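Local coordinates for cytochrome C2 (Rhodobacter capsulatus, PDB 1VYD), which carries electrons through its covalently bound heme c, serving as donor to the oxidized bacteriochlorophyll in bacterial photophosphorylation, at residues Ala3-Gly6 with Glu7-Asn11; Phe51-Lys54 with Asp55-Ala59. The protein carries 1 engineered substitution. All blocks are in the same frame, centred on the assembly; numbering follows the deposited sequence.

Contact 1. Residues Ala3-Gly6 with Glu7-Asn11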
loop_
_atom_site.group_PDB
_atom_site.type_symbol
_atom_site.label_atom_id
_atom_site.label_comp_id
_atom_site.label_asym_id
_atom_site.label_seq_id
_atom_site.Cartn_x
_atom_site.Cartn_y
_atom_site.Cartn_z
ATOM N N ALA A 3 1.677 -13.995 -7.412
ATOM C CA ALA A 3 2.822 -13.146 -7.244
ATOM C C ALA A 3 3.523 -12.792 -8.541
ATOM O O ALA A 3 4.041 -11.671 -8.738
ATOM C CB ALA A 3 3.818 -13.779 -6.255
ATOM N N ALA A 4 3.738 -13.773 -9.406
ATOM C CA ALA A 4 4.424 -13.460 -10.675
ATOM C C ALA A 4 3.610 -12.484 -11.522
ATOM O O ALA A 4 4.232 -11.602 -12.118
ATOM C CB ALA A 4 4.671 -14.708 -11.530
ATOM N N LYS A 5 2.293 -12.564 -11.599
ATOM C CA LYS A 5 1.521 -11.614 -12.357
ATOM C C LYS A 5 1.468 -10.242 -11.662
ATOM O O LYS A 5 1.517 -9.171 -12.295
ATOM C CB LYS A 5 0.035 -12.057 -12.480
ATOM C CG LYS A 5 -0.379 -11.737 -13.922
ATOM C CD LYS A 5 -1.814 -12.021 -14.222
ATOM C CE LYS A 5 -2.576 -10.711 -14.465
ATOM N NZ LYS A 5 -3.796 -11.110 -15.261
ATOM N N GLY A 6 1.389 -10.263 -10.333
ATOM C CA GLY A 6 1.394 -9.060 -9.524
ATOM C C GLY A 6 2.681 -8.297 -9.694
ATOM O O GLY A 6 2.682 -7.064 -9.753
ATOM N N GLU A 7 3.789 -8.985 -9.933
ATOM C CA GLU A 7 5.059 -8.303 -10.245
ATOM C C GLU A 7 4.935 -7.440 -11.505
ATOM O O GLU A 7 5.596 -6.397 -11.668
ATOM C CB GLU A 7 6.202 -9.330 -10.457
ATOM C CG GLU A 7 7.551 -8.707 -10.666
ATOM C CD GLU A 7 8.698 -9.694 -10.557
ATOM O OE1 GLU A 7 9.821 -9.409 -11.018
ATOM O OE2 GLU A 7 8.595 -10.791 -9.995
ATOM N N LYS A 8 4.244 -7.995 -12.518
ATOM C CA LYS A 8 4.067 -7.228 -13.763
ATOM C C LYS A 8 3.030 -6.127 -13.546
ATOM O O LYS A 8 3.170 -5.036 -14.061
ATOM C CB LYS A 8 3.674 -8.151 -14.906
ATOM C CG LYS A 8 4.592 -9.356 -15.137
ATOM C CD LYS A 8 3.769 -10.443 -15.837
ATOM C CE LYS A 8 4.618 -11.622 -16.324
ATOM N NZ LYS A 8 5.727 -11.258 -17.235
ATOM N N GLU A 9 2.035 -6.302 -12.669
ATOM C CA GLU A 9 1.012 -5.305 -12.401
ATOM C C GLU A 9 1.558 -4.134 -11.555
ATOM O O GLU A 9 0.887 -3.116 -11.617
ATOM C CB GLU A 9 -0.169 -5.867 -11.650
ATOM C CG GLU A 9 -0.961 -6.992 -12.236
ATOM C CD GLU A 9 -1.712 -6.599 -13.494
ATOM O OE1 GLU A 9 -1.799 -5.406 -13.850
ATOM O OE2 GLU A 9 -2.208 -7.530 -14.169
ATOM N N PHE A 10 2.648 -4.281 -10.806
ATOM C CA PHE A 10 3.293 -3.251 -10.028
ATOM C C PHE A 10 3.834 -2.092 -10.866
ATOM O O PHE A 10 4.087 -1.003 -10.323
ATOM C CB PHE A 10 4.528 -3.864 -9.250
ATOM C CG PHE A 10 4.903 -3.011 -8.070
ATOM C CD1 PHE A 10 4.019 -2.903 -6.984
ATOM C CD2 PHE A 10 5.974 -2.094 -8.191
ATOM C CE1 PHE A 10 4.316 -2.096 -5.896
ATOM C CE2 PHE A 10 6.215 -1.250 -7.121
ATOM C CZ PHE A 10 5.442 -1.294 -5.971
ATOM N N ASN A 11 3.869 -2.178 -12.205
ATOM C CA ASN A 11 4.138 -1.134 -13.140
ATOM C C ASN A 11 3.063 -0.047 -12.971
ATOM O O ASN A 11 3.436 1.038 -13.361
ATOM C CB ASN A 11 4.143 -1.507 -14.649
ATOM C CG ASN A 11 2.822 -2.035 -15.239
ATOM O OD1 ASN A 11 1.768 -2.131 -14.575
ATOM N ND2 ASN A 11 2.799 -2.503 -16.471
#
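Three i to i+4 backbone bonds run from Ala3-Gly6 into Glu7-Asn11, Glu7 N to Ala3 O, Glu9 N to Lys5 O at 2.9 Å and Phe10 N to Gly6 O at 3.0 Å, and join them in the N-terminal helix and the 3-10 segment, Phe10-Asn11, that follows.

Among the side chains, Lys5 and Glu9 sit one turn apart and run alongside each other in the same direction. The touch is made by methylene and carboxylate, Lys5 CE lying 3.2 Å from Glu9 OE2, while the ammonium stays back, with NZ 4.1 Å from that oxygen. Glu9 CG, anti to its carbonyl carbon (chi1 -59°), lies 3.3 Å from Lys5 O, and the bend at chi2 turns the carboxylate alongside the lysine chain. The other carboxylate oxygen, OE1, forms a salt bridge with Lys12. On another flank, Glu7 CB rests 3.4 Å from Ala4 O, and its extended chain reaches Tyr110 of helix 104-113. Phe10 and Glu9 both touch Val107 of that helix, the packing of N- and C-terminal helices familiar in cytochromes c; Phe10 also approaches the heme ligand His17.

Chemically, Glu9 probably feels positive charge from two lysines: Lys12 holds it by a salt bridge, and Lys5, whose NZ stops short of one, probably adds only a weaker attraction.

Contact 2. Residues Phe51-Lys54 with Asp55-Ala59. With HEM (protoporphyrin IX containing Fe), chain C.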
loop_
_atom_site.group_PDB
_atom_site.type_symbol
_atom_site.label_atom_id
_atom_site.label_comp_id
_atom_site.label_asym_id
_atom_site.label_seq_id
_atom_site.Cartn_x
_atom_site.Cartn_y
_atom_site.Cartn_z
ATOM N N PHE A 51 7.900 9.922 6.318
ATOM C CA PHE A 51 6.905 10.088 5.268
ATOM C C PHE A 51 5.726 10.838 5.872
ATOM O O PHE A 51 5.239 10.456 6.925
ATOM C CB PHE A 51 6.429 8.764 4.681
ATOM C CG PHE A 51 5.598 9.080 3.437
ATOM C CD1 PHE A 51 6.221 9.245 2.187
ATOM C CD2 PHE A 51 4.231 9.214 3.566
ATOM C CE1 PHE A 51 5.425 9.585 1.119
ATOM C CE2 PHE A 51 3.452 9.563 2.463
ATOM C CZ PHE A 51 4.051 9.736 1.230
ATOM N N LYS A 52 5.237 11.901 5.274
ATOM C CA LYS A 52 4.106 12.647 5.835
ATOM C C LYS A 52 2.782 12.160 5.216
ATOM O O LYS A 52 2.585 12.373 4.018
ATOM C CB LYS A 52 4.221 14.123 5.502
ATOM C CG LYS A 52 5.429 14.897 6.038
ATOM C CD LYS A 52 4.789 16.077 6.812
ATOM C CE LYS A 52 5.585 17.384 6.657
ATOM N NZ LYS A 52 4.579 18.481 7.051
ATOM N N TYR A 53 2.064 11.310 5.907
ATOM C CA TYR A 53 0.807 10.776 5.433
ATOM C C TYR A 53 -0.311 11.773 5.713
ATOM O O TYR A 53 -0.184 12.660 6.542
ATOM C CB TYR A 53 0.500 9.525 6.242
ATOM C CG TYR A 53 1.435 8.339 6.063
ATOM C CD1 TYR A 53 2.598 8.183 6.848
ATOM C CD2 TYR A 53 1.064 7.376 5.121
ATOM C CE1 TYR A 53 3.316 7.015 6.705
ATOM C CE2 TYR A 53 1.793 6.200 5.025
ATOM C CZ TYR A 53 2.936 6.046 5.817
ATOM O OH TYR A 53 3.595 4.853 5.684
ATOM N N LYS A 54 -1.420 11.718 5.032
ATOM C CA LYS A 54 -2.634 12.451 5.328
ATOM C C LYS A 54 -3.137 11.815 6.625
ATOM O O LYS A 54 -2.821 10.662 6.951
ATOM C CB LYS A 54 -3.677 12.400 4.223
ATOM C CG LYS A 54 -3.703 13.654 3.377
ATOM C CD LYS A 54 -5.139 14.140 3.093
ATOM C CE LYS A 54 -5.234 15.659 2.845
ATOM N NZ LYS A 54 -4.081 16.032 1.916
ATOM N N ASP A 55 -3.934 12.570 7.365
ATOM C CA ASP A 55 -4.404 12.175 8.677
ATOM C C ASP A 55 -5.268 10.981 8.766
ATOM O O ASP A 55 -5.171 10.230 9.751
ATOM C CB ASP A 55 -4.975 13.490 9.258
ATOM C CG ASP A 55 -6.331 13.779 8.700
ATOM O OD1 ASP A 55 -6.528 13.681 7.449
ATOM O OD2 ASP A 55 -7.205 14.061 9.564
ATOM N N SER A 56 -6.163 10.614 7.835
ATOM C CA SER A 56 -6.982 9.434 7.990
ATOM C C SER A 56 -6.283 8.097 8.057
ATOM O O SER A 56 -6.716 7.184 8.795
ATOM C CB SER A 56 -7.936 9.193 6.750
ATOM O OG SER A 56 -8.467 10.467 6.493
ATOM N N ILE A 57 -5.311 7.914 7.149
ATOM C CA ILE A 57 -4.560 6.679 7.110
ATOM C C ILE A 57 -3.756 6.597 8.426
ATOM O O ILE A 57 -3.603 5.498 8.978
ATOM C CB ILE A 57 -3.674 6.517 5.881
ATOM C CG1 ILE A 57 -3.182 5.044 5.956
ATOM C CG2 ILE A 57 -2.517 7.499 5.907
ATOM C CD1 ILE A 57 -2.374 4.590 4.752
ATOM N N VAL A 58 -3.306 7.745 8.961
ATOM C CA VAL A 58 -2.643 7.607 10.301
ATOM C C VAL A 58 -3.583 7.174 11.419
ATOM O O VAL A 58 -3.260 6.310 12.244
ATOM C CB VAL A 58 -2.021 8.994 10.543
ATOM C CG1 VAL A 58 -1.597 9.209 11.990
ATOM C CG2 VAL A 58 -0.844 9.136 9.571
ATOM N N ALA A 59 -4.832 7.716 11.487
ATOM C CA ALA A 59 -5.848 7.385 12.487
ATOM C C ALA A 59 -6.220 5.912 12.335
ATOM O O ALA A 59 -6.466 5.134 13.237
ATOM C CB ALA A 59 -7.149 8.226 12.251
HETATM C CHA HEM C . -0.142 4.746 0.279
HETATM C CHB HEM C . -0.151 0.586 -2.258
HETATM C CHC HEM C . -0.303 3.158 -6.397
HETATM C CHD HEM C . 0.561 7.231 -3.859
HETATM C C1A HEM C . -0.213 3.405 -0.083
HETATM C C2A HEM C . -0.304 2.283 0.828
HETATM C C3A HEM C . -0.322 1.181 0.110
HETATM C C4A HEM C . -0.245 1.553 -1.269
HETATM C CMA HEM C . -0.393 -0.331 0.432
HETATM C CAA HEM C . -0.355 2.463 2.385
HETATM C CBA HEM C . 1.054 2.414 2.928
HETATM C CGA HEM C . 1.271 2.566 4.418
HETATM O O1A HEM C . 0.280 2.661 5.199
HETATM O O2A HEM C . 2.477 2.735 4.721
HETATM C C1B HEM C . -0.184 0.988 -3.580
HETATM C C2B HEM C . -0.293 0.052 -4.672
HETATM C C3B HEM C . -0.377 0.789 -5.787
HETATM C C4B HEM C . -0.258 2.171 -5.452
HETATM C CMB HEM C . -0.281 -1.507 -4.512
HETATM C CAB HEM C . -0.629 0.322 -7.243
HETATM C CBB HEM C . -1.700 -0.518 -7.498
HETATM C C1C HEM C . -0.071 4.481 -6.037
HETATM C C2C HEM C . 0.095 5.562 -6.999
HETATM C C3C HEM C . 0.302 6.667 -6.311
HETATM C C4C HEM C . 0.306 6.339 -4.896
HETATM C CMC HEM C . 0.059 5.303 -8.516
HETATM C CAC HEM C . 0.420 8.130 -6.789
HETATM C CBC HEM C . -0.238 8.624 -7.889
HETATM C C1D HEM C . 0.484 6.887 -2.521
HETATM C C2D HEM C . 0.469 7.841 -1.445
HETATM C C3D HEM C . 0.277 7.153 -0.304
HETATM C C4D HEM C . 0.100 5.760 -0.638
HETATM C CMD HEM C . 0.701 9.345 -1.660
HETATM C CAD HEM C . 0.120 7.668 1.125
HETATM C CBD HEM C . -1.426 7.773 1.390
HETATM C CGD HEM C . -1.871 8.850 2.338
HETATM O O1D HEM C . -3.111 9.046 2.297
HETATM O O2D HEM C . -1.044 9.588 2.960
HETATM N NA HEM C . -0.175 2.925 -1.349
HETATM N NB HEM C . -0.114 2.256 -4.070
HETATM N NC HEM C . 0.048 4.979 -4.757
HETATM N ND HEM C . 0.223 5.616 -2.018
HETATM FE FE HEM C . -0.018 3.955 -3.046
#
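Tyr53 and the backbone N of Lys54, neighbours in sequence, each grip a different propionate of the heme. The phenol OH donates to HEM O2A over 2.6 Å, with that oxygen at the ring edge and near its plane; Lys54 N donates to HEM O2D at 3.0 Å in a fairly straight bond, 162° at the hydrogen. Tyr53 OH also bonds to Tyr48 N, so the hydroxyl is tied to the protein as well as to the cofactor.

Tyr53 CG stands anti to its own carbonyl carbon (chi1 -66°), a turn that brings the ring alongside the propionates. One face of the ring is covered by Phe51, whose CD2 lies 3.7 Å above the plane, over the centre, while Tyr53 CD1 meets the Phe51 ring at its edge and in its plane. At the root of the tyrosine, CB is 3.6 Å from Val58 CG2 and equally far from Ile57 CG2, two methyls from the first turn of helix 55-62. Lys54 is the N-cap of that helix, and its carbonyl oxygen comes 3.3 Å from Ile57 CG2. The other branch of Ile57 packs against the heme, CD1 lying 3.3 Å from HEM O1A.

A phenylalanine in place of Tyr53 would probably keep the ring packing but leave O2A and Tyr48 N without their shared hydroxyl partner.

Arg43 NH1, Trp67 NE1 and the backbone N atoms of Gly46 and the engineered Glu95 are also hydrogen-bonded to the heme. With such donors around them, the propionates are probably stabilised as anions, and the loop before helix 55-62 is fastened directly to the cofactor it helps enclose.

Contacts 1 and 2 lie on opposite sides of the chain's centre, their centres about 26 Å apart and their nearest atoms about 13 Å apart. Both are partly buried and local. Contact 1 stays within helix 3-9 and its 3-10 continuation, whereas contact 2 joins a loop to the start of helix 55-62. Backbone bonds knit contact 1 together, with charged side chains on its exposed flank and Phe10 turned inward toward the heme-attachment region. In contact 2 the two segments meet through apolar side chains, while Tyr53 OH and Lys54 N bond the cofactor instead. The heme thus lies between them, approached by an aromatic ring from one end and bonded at its propionates by the other.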